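PDB 1T71: putative phosphatase/phosphodiesterase MPN_349, which binds two iron(III) ions and probably hydrolyses phosphate esters, perhaps as a 2',3'-cyclic-nucleotide phosphodiesterase of the YmdB-like family. Local coordinates for residues 12-17 with 234-239; 19-24 with 263-268; 41-46 with 183-188; 69-74 with 126-131; 216-221 with 275-280. All blocks are in the same frame, centred on the assembly; numbering follows the deposited sequence.

Interaction 1: 12-17 with 234-239. With FE (Fe (III) ion), chain B.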
# COMPACT_ATOMS: atom_id res chain seq x y z
N ASP A 12 -1.20 2.63 2.37
CA ASP A 12 -2.58 2.35 2.77
C ASP A 12 -3.50 3.55 2.90
O ASP A 12 -3.33 4.38 3.80
CB ASP A 12 -2.60 1.59 4.10
CG ASP A 12 -1.86 0.26 4.03
OD1 ASP A 12 -0.72 0.24 3.50
OD2 ASP A 12 -2.42 -0.75 4.51
N VAL A 13 -4.48 3.63 2.00
CA VAL A 13 -5.48 4.71 2.02
C VAL A 13 -6.45 4.33 3.14
O VAL A 13 -7.03 3.25 3.12
CB VAL A 13 -6.25 4.80 0.69
CG1 VAL A 13 -7.34 5.85 0.80
CG2 VAL A 13 -5.30 5.16 -0.43
N TYR A 14 -6.66 5.23 4.09
CA TYR A 14 -7.52 4.92 5.23
C TYR A 14 -8.64 5.94 5.48
O TYR A 14 -8.39 7.06 5.93
CB TYR A 14 -6.63 4.77 6.47
CG TYR A 14 -7.28 4.17 7.70
CD1 TYR A 14 -8.35 4.81 8.34
CD2 TYR A 14 -6.81 2.97 8.23
CE1 TYR A 14 -8.93 4.26 9.50
CE2 TYR A 14 -7.38 2.41 9.38
CZ TYR A 14 -8.44 3.06 10.00
OH TYR A 14 -8.98 2.50 11.13
N GLY A 15 -9.87 5.52 5.20
CA GLY A 15 -11.03 6.36 5.44
C GLY A 15 -11.15 7.67 4.67
O GLY A 15 -10.45 7.92 3.69
N LYS A 16 -12.07 8.52 5.14
CA LYS A 16 -12.32 9.81 4.52
C LYS A 16 -11.08 10.70 4.60
O LYS A 16 -10.76 11.42 3.65
CB LYS A 16 -13.50 10.51 5.21
CG LYS A 16 -13.92 11.81 4.54
CD LYS A 16 -15.08 12.48 5.28
CE LYS A 16 -16.28 11.55 5.45
NZ LYS A 16 -16.86 11.05 4.16
N ALA A 17 -10.38 10.64 5.72
CA ALA A 17 -9.19 11.46 5.89
C ALA A 17 -8.14 11.13 4.83
O ALA A 17 -7.51 12.02 4.27
CB ALA A 17 -8.62 11.28 7.28
N PHE A 234 -13.95 -0.99 16.79
CA PHE A 234 -12.98 0.03 16.42
C PHE A 234 -13.77 1.11 15.67
O PHE A 234 -14.83 0.83 15.12
CB PHE A 234 -11.89 -0.53 15.49
CG PHE A 234 -12.17 -0.30 14.03
CD1 PHE A 234 -13.15 -1.02 13.36
CD2 PHE A 234 -11.45 0.67 13.32
CE1 PHE A 234 -13.42 -0.79 12.01
CE2 PHE A 234 -11.71 0.91 11.97
CZ PHE A 234 -12.70 0.18 11.32
N GLU A 235 -13.25 2.33 15.65
CA GLU A 235 -13.93 3.42 14.97
C GLU A 235 -12.92 4.22 14.16
O GLU A 235 -11.80 4.44 14.61
CB GLU A 235 -14.59 4.32 16.02
CG GLU A 235 -15.62 5.29 15.48
CD GLU A 235 -16.28 6.08 16.60
OE1 GLU A 235 -15.64 7.02 17.13
OE2 GLU A 235 -17.44 5.76 16.95
N VAL A 236 -13.30 4.64 12.96
CA VAL A 236 -12.41 5.42 12.11
C VAL A 236 -12.20 6.81 12.73
O VAL A 236 -13.16 7.46 13.15
CB VAL A 236 -12.99 5.60 10.68
CG1 VAL A 236 -12.10 6.54 9.88
CG2 VAL A 236 -13.10 4.25 9.98
N SER A 237 -10.95 7.26 12.78
CA SER A 237 -10.63 8.57 13.34
C SER A 237 -10.86 9.70 12.33
O SER A 237 -10.65 9.52 11.13
CB SER A 237 -9.17 8.61 13.81
OG SER A 237 -8.75 9.94 14.05
N LYS A 238 -11.29 10.86 12.83
CA LYS A 238 -11.53 12.02 11.99
C LYS A 238 -10.52 13.09 12.38
O LYS A 238 -10.65 14.26 11.99
CB LYS A 238 -12.94 12.57 12.22
CG LYS A 238 -14.07 11.59 11.95
CD LYS A 238 -15.38 12.08 12.54
CE LYS A 238 -16.45 11.00 12.51
NZ LYS A 238 -17.63 11.35 13.36
N CYS A 239 -9.52 12.69 13.15
CA CYS A 239 -8.51 13.62 13.63
C CYS A 239 -7.35 13.85 12.66
O CYS A 239 -6.50 12.98 12.48
CB CYS A 239 -7.97 13.13 14.98
SG CYS A 239 -7.01 14.36 15.88
FE FE B . -3.73 -1.24 6.21
O HOH W 1 -11.37 10.19 8.60
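The Tyr14 ring meets the loop 234-239 at its rim: CG1 of Val236 lies in the ring plane beside CE1, 3.9 Å away, while the hydroxyl runs up to a second aromatic ring. There Tyr14 OH sits at the edge of Phe234, near that ring's plane and 3.3 Å from CE2. The two aromatic side chains approach from opposite directions, whereas Tyr14 and Val236 pass alongside each other. With CG anti to the backbone N (chi1 -167°), the tyrosine extends toward the loop although its CB bond is not aimed there. A water joins the two backbones, accepting from Ala17 N at 3.1 Å and donating to Ser237 O at 2.7 Å. Ser237 also shapes its own loop through an ST turn, its OG accepting from Cys239 N. At the other end of 12-17, Asp12 OD2 binds an iron(III) at 2.2 Å and is also hydrogen-bonded to His158, and the tyrosine ring packs close to Asn44 and His185 of the same metal site. The residues just after a metal ligand thus pack on a distant loop through van der Waals contacts of the Tyr14 rim and hydroxyl and one bridging water, without direct polar bonds between the segments.

Interaction 2: 19-24 with 263-268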
# COMPACT_ATOMS: atom_id res chain seq x y z
N ARG A 19 -8.69 9.64 1.92
CA ARG A 19 -9.26 9.99 0.62
C ARG A 19 -9.09 11.48 0.34
O ARG A 19 -8.65 11.86 -0.74
CB ARG A 19 -10.75 9.61 0.59
CG ARG A 19 -11.07 8.52 -0.42
CD ARG A 19 -12.55 8.14 -0.39
NE ARG A 19 -12.83 7.26 0.73
CZ ARG A 19 -13.63 7.56 1.74
NH1 ARG A 19 -14.25 8.73 1.78
NH2 ARG A 19 -13.81 6.68 2.72
N ASN A 20 -9.42 12.31 1.32
CA ASN A 20 -9.33 13.75 1.16
C ASN A 20 -7.93 14.33 1.01
O ASN A 20 -7.71 15.22 0.18
CB ASN A 20 -10.04 14.45 2.32
CG ASN A 20 -11.54 14.37 2.20
OD1 ASN A 20 -12.27 14.52 3.18
ND2 ASN A 20 -12.03 14.14 0.98
N ILE A 21 -6.96 13.85 1.79
CA ILE A 21 -5.63 14.41 1.65
C ILE A 21 -5.00 14.02 0.31
O ILE A 21 -4.13 14.72 -0.20
CB ILE A 21 -4.71 14.00 2.83
CG1 ILE A 21 -3.42 14.82 2.79
CG2 ILE A 21 -4.41 12.50 2.78
CD1 ILE A 21 -2.55 14.68 4.03
N ILE A 22 -5.45 12.91 -0.26
CA ILE A 22 -4.93 12.47 -1.55
C ILE A 22 -5.54 13.31 -2.67
O ILE A 22 -4.86 13.70 -3.62
CB ILE A 22 -5.23 10.97 -1.81
CG1 ILE A 22 -4.33 10.11 -0.92
CG2 ILE A 22 -5.02 10.65 -3.29
CD1 ILE A 22 -4.50 8.62 -1.14
N LYS A 23 -6.83 13.59 -2.55
CA LYS A 23 -7.52 14.39 -3.56
C LYS A 23 -6.95 15.81 -3.58
O LYS A 23 -6.77 16.40 -4.63
CB LYS A 23 -9.02 14.44 -3.27
CG LYS A 23 -9.83 15.18 -4.33
CD LYS A 23 -9.50 14.65 -5.72
CE LYS A 23 -10.30 15.35 -6.81
NZ LYS A 23 -11.76 15.08 -6.68
N ASN A 24 -6.66 16.35 -2.40
CA ASN A 24 -6.13 17.70 -2.27
C ASN A 24 -4.64 17.87 -2.54
O ASN A 24 -4.13 18.99 -2.46
CB ASN A 24 -6.41 18.23 -0.86
CG ASN A 24 -7.89 18.37 -0.56
OD1 ASN A 24 -8.27 18.62 0.58
ND2 ASN A 24 -8.73 18.22 -1.58
N ILE A 263 7.86 10.68 0.41
CA ILE A 263 6.87 11.74 0.33
C ILE A 263 6.06 11.75 1.62
O ILE A 263 5.47 10.74 1.99
CB ILE A 263 5.90 11.51 -0.84
CG1 ILE A 263 6.67 11.43 -2.16
CG2 ILE A 263 4.86 12.63 -0.87
CD1 ILE A 263 5.81 11.01 -3.34
N ARG A 264 6.02 12.90 2.29
CA ARG A 264 5.25 13.02 3.53
C ARG A 264 4.57 14.37 3.74
O ARG A 264 5.17 15.43 3.56
CB ARG A 264 6.12 12.68 4.75
CG ARG A 264 5.63 13.35 6.04
CD ARG A 264 6.23 12.74 7.30
NE ARG A 264 5.50 11.54 7.65
CZ ARG A 264 4.99 11.27 8.84
NH1 ARG A 264 5.14 12.13 9.84
NH2 ARG A 264 4.31 10.15 9.03
N ILE A 265 3.31 14.31 4.13
CA ILE A 265 2.51 15.50 4.39
C ILE A 265 1.73 15.23 5.67
O ILE A 265 1.09 14.19 5.82
CB ILE A 265 1.54 15.79 3.23
CG1 ILE A 265 2.34 16.07 1.96
CG2 ILE A 265 0.67 17.00 3.57
CD1 ILE A 265 1.49 16.30 0.73
N VAL A 266 1.79 16.17 6.61
CA VAL A 266 1.10 16.03 7.87
C VAL A 266 0.23 17.24 8.19
O VAL A 266 0.69 18.39 8.11
CB VAL A 266 2.09 15.81 9.03
CG1 VAL A 266 1.33 15.69 10.34
CG2 VAL A 266 2.93 14.56 8.77
N GLU A 267 -1.02 16.98 8.54
CA GLU A 267 -1.97 18.03 8.88
C GLU A 267 -2.47 17.76 10.29
O GLU A 267 -3.15 16.76 10.54
CB GLU A 267 -3.16 18.01 7.91
CG GLU A 267 -2.80 18.16 6.43
CD GLU A 267 -2.30 19.55 6.07
OE1 GLU A 267 -2.11 19.81 4.86
OE2 GLU A 267 -2.09 20.37 6.99
N ASP A 268 -2.13 18.65 11.22
CA ASP A 268 -2.56 18.49 12.60
C ASP A 268 -3.95 19.06 12.78
O ASP A 268 -4.38 19.95 12.05
CB ASP A 268 -1.56 19.16 13.54
CG ASP A 268 -0.30 18.34 13.73
OD1 ASP A 268 0.77 18.93 13.98
OD2 ASP A 268 -0.39 17.10 13.63
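Ile21 CD1 reaches from the helix to the strand and lies 4.0 Å from Ile265 CG2, a methyl-to-methyl contact at ordinary van der Waals distance. The same CD1 is 4.2 Å from Glu267 CG, touching the aliphatic part of that side chain rather than its carboxylate. Ile265 and Glu267 are two residues apart on the strand and both direct their CB toward the helix, so one terminal methyl meets two successive side chains of the same strand face. An extended chain gives Ile21 this reach: CG1 stands anti to the backbone N (chi1 -169°) and CD1 continues straight on (chi2 170°). On Ile265 it is CG2, not the longer branch, that faces the helix, and the two side chains run alongside each other, pointing opposite ways. The backbones remain well separated, with 8.7 Å between Ile21 CA and Ile265 CA. Leu243 of strand 241-249 also packs against Ile21, and Asn25 against Ile265. On another side of helix 15-23, Lys23 forms a salt bridge with Glu61 of helix 53-62. The helix therefore packs at the edge of the mixed sheet, on strands 241-249 and 259-267, the second of which is outermost and pairs antiparallel with the first.

Interaction 3: 41-46 with 183-188. With FE (Fe (III) ion), chain B; FE (Fe (III) ion), chain C.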
# COMPACT_ATOMS: atom_id res chain seq x y z
N ASN A 41 -2.00 1.71 -2.37
CA ASN A 41 -2.57 0.55 -1.70
C ASN A 41 -3.83 1.17 -1.09
O ASN A 41 -3.74 2.15 -0.35
CB ASN A 41 -1.63 0.05 -0.60
CG ASN A 41 -2.20 -1.14 0.14
OD1 ASN A 41 -3.30 -1.08 0.67
ND2 ASN A 41 -1.44 -2.24 0.17
N ALA A 42 -5.00 0.62 -1.41
CA ALA A 42 -6.26 1.17 -0.92
C ALA A 42 -7.04 0.22 -0.02
O ALA A 42 -8.26 0.35 0.12
CB ALA A 42 -7.13 1.57 -2.12
N GLU A 43 -6.34 -0.70 0.63
CA GLU A 43 -6.99 -1.69 1.48
C GLU A 43 -7.83 -1.20 2.66
O GLU A 43 -8.62 -1.97 3.20
CB GLU A 43 -5.95 -2.69 2.00
CG GLU A 43 -5.22 -2.23 3.23
CD GLU A 43 -5.05 -3.34 4.25
OE1 GLU A 43 -4.60 -3.04 5.36
OE2 GLU A 43 -5.38 -4.50 3.92
N ASN A 44 -7.67 0.06 3.07
CA ASN A 44 -8.43 0.61 4.20
C ASN A 44 -9.34 1.77 3.78
O ASN A 44 -9.87 2.48 4.62
CB ASN A 44 -7.48 1.11 5.28
CG ASN A 44 -6.70 -0.01 5.96
OD1 ASN A 44 -7.25 -0.77 6.75
ND2 ASN A 44 -5.43 -0.11 5.63
N THR A 45 -9.51 1.96 2.48
CA THR A 45 -10.30 3.07 1.97
C THR A 45 -11.70 3.29 2.54
O THR A 45 -11.99 4.37 3.07
CB THR A 45 -10.41 3.00 0.43
OG1 THR A 45 -9.09 3.01 -0.14
CG2 THR A 45 -11.19 4.20 -0.09
N THR A 46 -12.57 2.29 2.44
CA THR A 46 -13.95 2.42 2.90
C THR A 46 -14.18 2.04 4.38
O THR A 46 -14.13 0.87 4.75
CB THR A 46 -14.86 1.56 2.01
OG1 THR A 46 -14.64 1.94 0.64
CG2 THR A 46 -16.33 1.76 2.37
N HIS A 183 1.23 -2.15 5.42
CA HIS A 183 0.45 -2.79 6.49
C HIS A 183 0.63 -2.26 7.91
O HIS A 183 -0.31 -2.31 8.69
CB HIS A 183 0.64 -4.32 6.48
CG HIS A 183 -0.09 -5.04 7.57
ND1 HIS A 183 -1.47 -5.18 7.58
CD2 HIS A 183 0.35 -5.65 8.69
CE1 HIS A 183 -1.84 -5.85 8.66
NE2 HIS A 183 -0.75 -6.14 9.35
N THR A 184 1.81 -1.75 8.26
CA THR A 184 1.94 -1.25 9.66
C THR A 184 1.45 0.19 9.88
O THR A 184 1.35 0.64 11.03
CB THR A 184 3.42 -1.39 10.16
OG1 THR A 184 4.27 -0.51 9.43
CG2 THR A 184 3.91 -2.83 9.99
N HIS A 185 1.16 0.91 8.80
CA HIS A 185 0.65 2.28 8.90
C HIS A 185 1.61 3.32 9.48
O HIS A 185 1.18 4.39 9.93
CB HIS A 185 -0.63 2.32 9.74
CG HIS A 185 -1.81 1.68 9.08
ND1 HIS A 185 -1.71 0.88 7.96
CD2 HIS A 185 -3.13 1.70 9.40
CE1 HIS A 185 -2.91 0.45 7.62
NE2 HIS A 185 -3.79 0.92 8.48
N VAL A 186 2.90 3.01 9.49
CA VAL A 186 3.91 3.92 10.01
C VAL A 186 5.07 3.85 9.04
O VAL A 186 5.66 2.79 8.83
CB VAL A 186 4.40 3.50 11.42
CG1 VAL A 186 5.62 4.32 11.82
CG2 VAL A 186 3.26 3.68 12.44
N PRO A 187 5.42 4.98 8.41
CA PRO A 187 6.54 4.95 7.47
C PRO A 187 7.87 4.70 8.17
O PRO A 187 8.07 5.14 9.30
CB PRO A 187 6.47 6.33 6.82
CG PRO A 187 6.03 7.20 7.96
CD PRO A 187 4.96 6.36 8.65
N SER A 188 8.77 3.98 7.50
CA SER A 188 10.08 3.71 8.07
C SER A 188 11.04 4.68 7.37
O SER A 188 10.73 5.16 6.28
CB SER A 188 10.51 2.26 7.80
OG SER A 188 10.46 1.95 6.42
FE FE B . -3.73 -1.24 6.21
FE FE C . -3.19 -4.35 6.47
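A type I beta turn from Ala42 to Thr45 brings Glu43 and Asn44 to face the loop 183-188, with 9.0 Å between Glu43 CA and His183 CA. Two iron(III) ions occupy the gap. Glu43 OE1 bridges them at 2.2 Å each, and His183 ND1 binds one of the pair, also at 2.2 Å, with the glutamate oxygen near the plane of its ring. Asn44 ND2 is modelled on the other iron at 2.1 Å and lies 3.3 Å from His185 CE1, at the edge of the imidazole; amide and ring planes are 88° apart. In the glutamate, chi1 of 84° and a bend at chi2 (138°) together bring OE1 between the irons. Its second oxygen, OE2, accepts from the backbone N of His72, so both oxygens are engaged. Behind them, Asn41 OD1 accepts from Glu43 N in an Asx turn, and Ala42 O receives both Thr45 N and Thr45 OG1 from one face of its plane. Asp12 and Asn71 supply further ligands, and His185 and His158 are also iron-binding residues. This is the two-metal centre of a calcineurin-like phosphoesterase, where a bridging ligand holds the ions together; such a pair would be expected to polarise a bound phosphate and a metal-bound water.

Interaction 4: 69-74 with 126-131. With FE (Fe (III) ion), chain C.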
# COMPACT_ATOMS: atom_id res chain seq x y z
N MET A 69 -3.67 -4.07 -2.81
CA MET A 69 -4.45 -4.23 -1.58
C MET A 69 -3.74 -4.95 -0.44
O MET A 69 -2.52 -4.85 -0.29
CB MET A 69 -5.77 -4.95 -1.92
CG MET A 69 -6.67 -4.19 -2.90
SD MET A 69 -7.57 -2.79 -2.16
CE MET A 69 -6.56 -1.58 -2.48
N GLY A 70 -4.51 -5.66 0.39
CA GLY A 70 -3.92 -6.35 1.53
C GLY A 70 -4.81 -7.34 2.24
O GLY A 70 -5.50 -8.14 1.60
N ASN A 71 -4.81 -7.32 3.56
CA ASN A 71 -5.61 -8.27 4.31
C ASN A 71 -7.10 -7.94 4.38
O ASN A 71 -7.91 -8.82 4.61
CB ASN A 71 -5.03 -8.48 5.71
CG ASN A 71 -4.79 -7.19 6.45
OD1 ASN A 71 -4.08 -6.31 5.96
ND2 ASN A 71 -5.36 -7.07 7.64
N HIS A 72 -7.46 -6.68 4.16
CA HIS A 72 -8.86 -6.29 4.20
C HIS A 72 -9.44 -6.12 2.80
O HIS A 72 -10.45 -5.44 2.61
CB HIS A 72 -9.01 -4.99 4.99
CG HIS A 72 -8.89 -5.19 6.47
ND1 HIS A 72 -8.00 -4.48 7.25
CD2 HIS A 72 -9.54 -6.02 7.31
CE1 HIS A 72 -8.11 -4.87 8.51
NE2 HIS A 72 -9.04 -5.81 8.57
N THR A 73 -8.79 -6.75 1.83
CA THR A 73 -9.23 -6.69 0.44
C THR A 73 -10.71 -7.01 0.20
O THR A 73 -11.38 -6.36 -0.59
CB THR A 73 -8.40 -7.66 -0.46
OG1 THR A 73 -7.01 -7.30 -0.43
CG2 THR A 73 -8.91 -7.64 -1.90
N TRP A 74 -11.22 -8.01 0.91
CA TRP A 74 -12.59 -8.47 0.69
C TRP A 74 -13.68 -8.03 1.66
O TRP A 74 -14.75 -8.64 1.69
CB TRP A 74 -12.56 -9.99 0.60
CG TRP A 74 -11.44 -10.48 -0.30
CD1 TRP A 74 -11.50 -10.71 -1.65
CD2 TRP A 74 -10.07 -10.70 0.08
NE1 TRP A 74 -10.26 -11.05 -2.13
CE2 TRP A 74 -9.37 -11.05 -1.09
CE3 TRP A 74 -9.38 -10.63 1.30
CZ2 TRP A 74 -7.99 -11.33 -1.08
CZ3 TRP A 74 -8.01 -10.91 1.31
CH2 TRP A 74 -7.34 -11.25 0.12
N THR A 126 3.61 -13.79 5.58
CA THR A 126 3.19 -14.93 6.38
C THR A 126 3.01 -14.49 7.84
O THR A 126 2.35 -15.18 8.62
CB THR A 126 4.24 -16.05 6.30
OG1 THR A 126 3.66 -17.27 6.78
CG2 THR A 126 5.46 -15.71 7.13
N SER A 127 3.59 -13.34 8.19
CA SER A 127 3.50 -12.80 9.54
C SER A 127 2.19 -12.05 9.83
O SER A 127 2.00 -11.54 10.93
CB SER A 127 4.69 -11.85 9.81
OG SER A 127 4.66 -10.72 8.95
N VAL A 128 1.31 -11.97 8.85
CA VAL A 128 0.04 -11.29 9.04
C VAL A 128 -1.02 -12.31 9.44
O VAL A 128 -1.22 -13.31 8.76
CB VAL A 128 -0.45 -10.59 7.74
CG1 VAL A 128 -1.79 -9.91 7.99
CG2 VAL A 128 0.57 -9.58 7.26
N PRO A 129 -1.71 -12.07 10.57
CA PRO A 129 -2.76 -13.00 11.01
C PRO A 129 -3.95 -12.88 10.07
O PRO A 129 -4.47 -11.78 9.89
CB PRO A 129 -3.09 -12.51 12.42
CG PRO A 129 -1.84 -11.78 12.85
CD PRO A 129 -1.45 -11.05 11.59
N LEU A 130 -4.36 -13.99 9.47
CA LEU A 130 -5.49 -13.98 8.54
C LEU A 130 -6.57 -15.00 8.91
O LEU A 130 -6.28 -16.01 9.56
CB LEU A 130 -5.02 -14.29 7.11
CG LEU A 130 -4.37 -13.24 6.20
CD1 LEU A 130 -4.61 -11.84 6.76
CD2 LEU A 130 -2.89 -13.52 6.06
N PRO A 131 -7.82 -14.75 8.49
CA PRO A 131 -8.98 -15.61 8.75
C PRO A 131 -8.94 -16.80 7.80
O PRO A 131 -9.64 -17.79 8.00
CB PRO A 131 -10.17 -14.71 8.43
CG PRO A 131 -9.61 -13.31 8.49
CD PRO A 131 -8.25 -13.47 7.90
FE FE C . -3.19 -4.35 6.47
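Apolar packing carries the contact between Asn71 and the loop 126-131. Leu130 CD1 comes to 3.5 Å from Asn71 CB, and Val128 CG1 lies 4.2 Å from that same carbon, so two branched side chains meet the aliphatic base of an otherwise polar residue. In Leu130, chi1 of -80° and an unusual chi2 of -15° together put CD1 there, and Val128 has its CB directed toward 69-74. Metal coordination takes the amide end: OD1 of Asn71 binds an iron(III) at 2.2 Å, in a site it shares with Glu43 and His183. The torsion chi1 of 51° places CG between the backbone N and the carbonyl carbon, which turns the amide to the ion while leaving CB to the loop. Hydrogen bonding shapes the backbone behind it. In the type I turn from Gly70 to Thr73, Thr73 OG1 donates back to Gly70 O across the turn, at 2.7 Å and from above the carbonyl plane. Next to the ligand, His72, probably the proton donor as in relatives, has the Asn71 amide nitrogen over one face of its ring. The two loops follow strands 66-68 and 117-124, which belong to the two different mixed sheets; Leu124, at the end of the latter, also touches Asn71.

Interaction 5: 216-221 with 275-280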
# COMPACT_ATOMS: atom_id res chain seq x y z
N GLY A 216 -4.75 5.13 12.60
CA GLY A 216 -5.97 5.41 11.85
C GLY A 216 -7.26 5.30 12.65
O GLY A 216 -8.29 5.85 12.26
N ALA A 217 -7.21 4.59 13.78
CA ALA A 217 -8.40 4.40 14.62
C ALA A 217 -8.49 5.39 15.78
O ALA A 217 -7.49 5.96 16.22
CB ALA A 217 -8.43 2.96 15.15
N ASN A 218 -9.71 5.58 16.28
CA ASN A 218 -9.94 6.46 17.41
C ASN A 218 -9.16 5.89 18.59
O ASN A 218 -9.24 4.69 18.86
CB ASN A 218 -11.43 6.51 17.74
CG ASN A 218 -11.71 7.15 19.08
OD1 ASN A 218 -11.29 8.28 19.35
ND2 ASN A 218 -12.42 6.43 19.94
N PRO A 219 -8.41 6.73 19.31
CA PRO A 219 -7.62 6.29 20.46
C PRO A 219 -8.39 5.64 21.61
O PRO A 219 -7.88 4.72 22.25
CB PRO A 219 -6.90 7.56 20.90
CG PRO A 219 -6.73 8.31 19.60
CD PRO A 219 -8.10 8.13 18.97
N GLU A 220 -9.61 6.09 21.87
CA GLU A 220 -10.38 5.54 22.97
C GLU A 220 -10.49 4.02 23.02
O GLU A 220 -10.10 3.40 24.01
CB GLU A 220 -11.79 6.14 23.02
CG GLU A 220 -12.55 5.68 24.27
CD GLU A 220 -13.92 6.31 24.41
OE1 GLU A 220 -14.79 6.06 23.54
OE2 GLU A 220 -14.13 7.05 25.40
N GLN A 221 -11.01 3.41 21.96
CA GLN A 221 -11.16 1.96 21.93
C GLN A 221 -9.80 1.29 22.03
O GLN A 221 -9.66 0.25 22.67
CB GLN A 221 -11.85 1.50 20.64
CG GLN A 221 -13.29 1.97 20.47
CD GLN A 221 -13.43 3.48 20.49
OE1 GLN A 221 -13.49 4.09 21.55
NE2 GLN A 221 -13.47 4.08 19.31
N GLN A 275 -8.28 16.60 23.88
CA GLN A 275 -8.33 15.22 24.37
C GLN A 275 -7.49 14.93 25.62
O GLN A 275 -6.40 15.48 25.79
CB GLN A 275 -7.91 14.26 23.26
CG GLN A 275 -9.02 13.33 22.86
CD GLN A 275 -10.10 14.00 22.04
OE1 GLN A 275 -11.21 13.49 21.95
NE2 GLN A 275 -9.77 15.13 21.44
N ASP A 276 -8.01 14.05 26.47
CA ASP A 276 -7.32 13.67 27.70
C ASP A 276 -7.39 12.15 27.90
O ASP A 276 -7.98 11.66 28.86
CB ASP A 276 -7.94 14.40 28.90
CG ASP A 276 -9.35 13.92 29.22
OD1 ASP A 276 -10.14 13.68 28.28
OD2 ASP A 276 -9.68 13.80 30.42
N TYR A 277 -6.77 11.40 26.98
CA TYR A 277 -6.76 9.94 27.03
C TYR A 277 -6.07 9.36 28.26
O TYR A 277 -6.27 8.18 28.59
CB TYR A 277 -6.08 9.39 25.77
CG TYR A 277 -6.76 9.80 24.48
CD1 TYR A 277 -6.06 10.51 23.51
CD2 TYR A 277 -8.09 9.49 24.25
CE1 TYR A 277 -6.68 10.91 22.33
CE2 TYR A 277 -8.72 9.88 23.07
CZ TYR A 277 -8.01 10.59 22.12
OH TYR A 277 -8.64 11.00 20.96
N PHE A 278 -5.27 10.17 28.95
CA PHE A 278 -4.53 9.73 30.14
C PHE A 278 -5.44 9.06 31.16
O PHE A 278 -5.03 8.16 31.88
CB PHE A 278 -3.82 10.92 30.80
CG PHE A 278 -2.96 10.55 31.98
CD1 PHE A 278 -1.71 9.97 31.81
CD2 PHE A 278 -3.40 10.81 33.28
CE1 PHE A 278 -0.89 9.66 32.91
CE2 PHE A 278 -2.59 10.50 34.39
CZ PHE A 278 -1.34 9.92 34.20
N ASN A 279 -6.69 9.51 31.23
CA ASN A 279 -7.62 8.93 32.18
C ASN A 279 -8.09 7.57 31.68
O ASN A 279 -9.26 7.35 31.41
CB ASN A 279 -8.80 9.89 32.37
CG ASN A 279 -8.34 11.25 32.89
OD1 ASN A 279 -7.70 11.34 33.94
ND2 ASN A 279 -8.65 12.30 32.14
N LEU A 280 -7.13 6.65 31.57
CA LEU A 280 -7.35 5.29 31.10
C LEU A 280 -8.59 4.62 31.67
O LEU A 280 -9.03 3.59 31.15
CB LEU A 280 -6.12 4.42 31.39
CG LEU A 280 -5.55 4.34 32.81
CD1 LEU A 280 -6.48 3.54 33.73
CD2 LEU A 280 -4.18 3.68 32.75
O HOH W 2 -11.24 10.77 20.69
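Tyr277 packs its ring over Pro219 in a CH-pi contact, joining the C-terminal tail to the first turn of helix 219-226, whose N-cap position is held by Asn218. Along the tail, Gln275 comes first and meets the helix start only through water: its OE1 receives a hydrogen bond from a molecule that also donates to Asn218 OD1, at 2.8 Å. Tyr277 follows and provides the main contact. Its CB is already directed at the helix; chi1 (-59°), with CG anti to the carbonyl carbon, carries the ring there, and chi2 (121°) turns a face onto Pro219. Pro219 CB sits 3.6 Å from the centroid of the Tyr277 ring, 17° off the normal and displaced toward the rim, so that its shortest approach is to CZ. CG and CD of the same proline lie farther along, beside the hydroxyl, with Pro219 CD 3.5 Å from Tyr277 OH. The backbone N of Glu220 approaches the ring obliquely, 4.1 Å from Tyr277 CE2. Beyond the tyrosine the tail turns back on itself: Asn279 is the centre of an inverse gamma turn, and Leu280 N bonds to Phe278 O. Ile281, the last residue, then touches both Glu220 and Asp276. The contact is structural packing at the edge of the molecule, remote from the irons, between the tail and the helix start. The bridging water lies in the plane of the Tyr277 ring, at its edge, with its oxygen 2.6 Å from OH.

Interactions 3 and 4 meet at one iron and interactions 1 and 3 at the other, so these three contacts each contribute ligands to the two-metal centre. Their midpoints are 10 Å apart for interactions 1 and 3, and 12 Å for 3 and 4. Backbone pairing supports the join between 1 and 3, with Val13 N 2.9 Å from Asn41 O. Interaction 2 stands one layer back: Ile22 CD1 packs on Val13 CG2 at 3.6 Å, and Arg19 NH2 hydrogen-bonds to Thr45 O at 3.0 Å. Interaction 5 is most remote, with its centre 21 Å from that of interaction 3, yet Asn218 N lies 2.9 Å from Glu235 O, tying it to interaction 1.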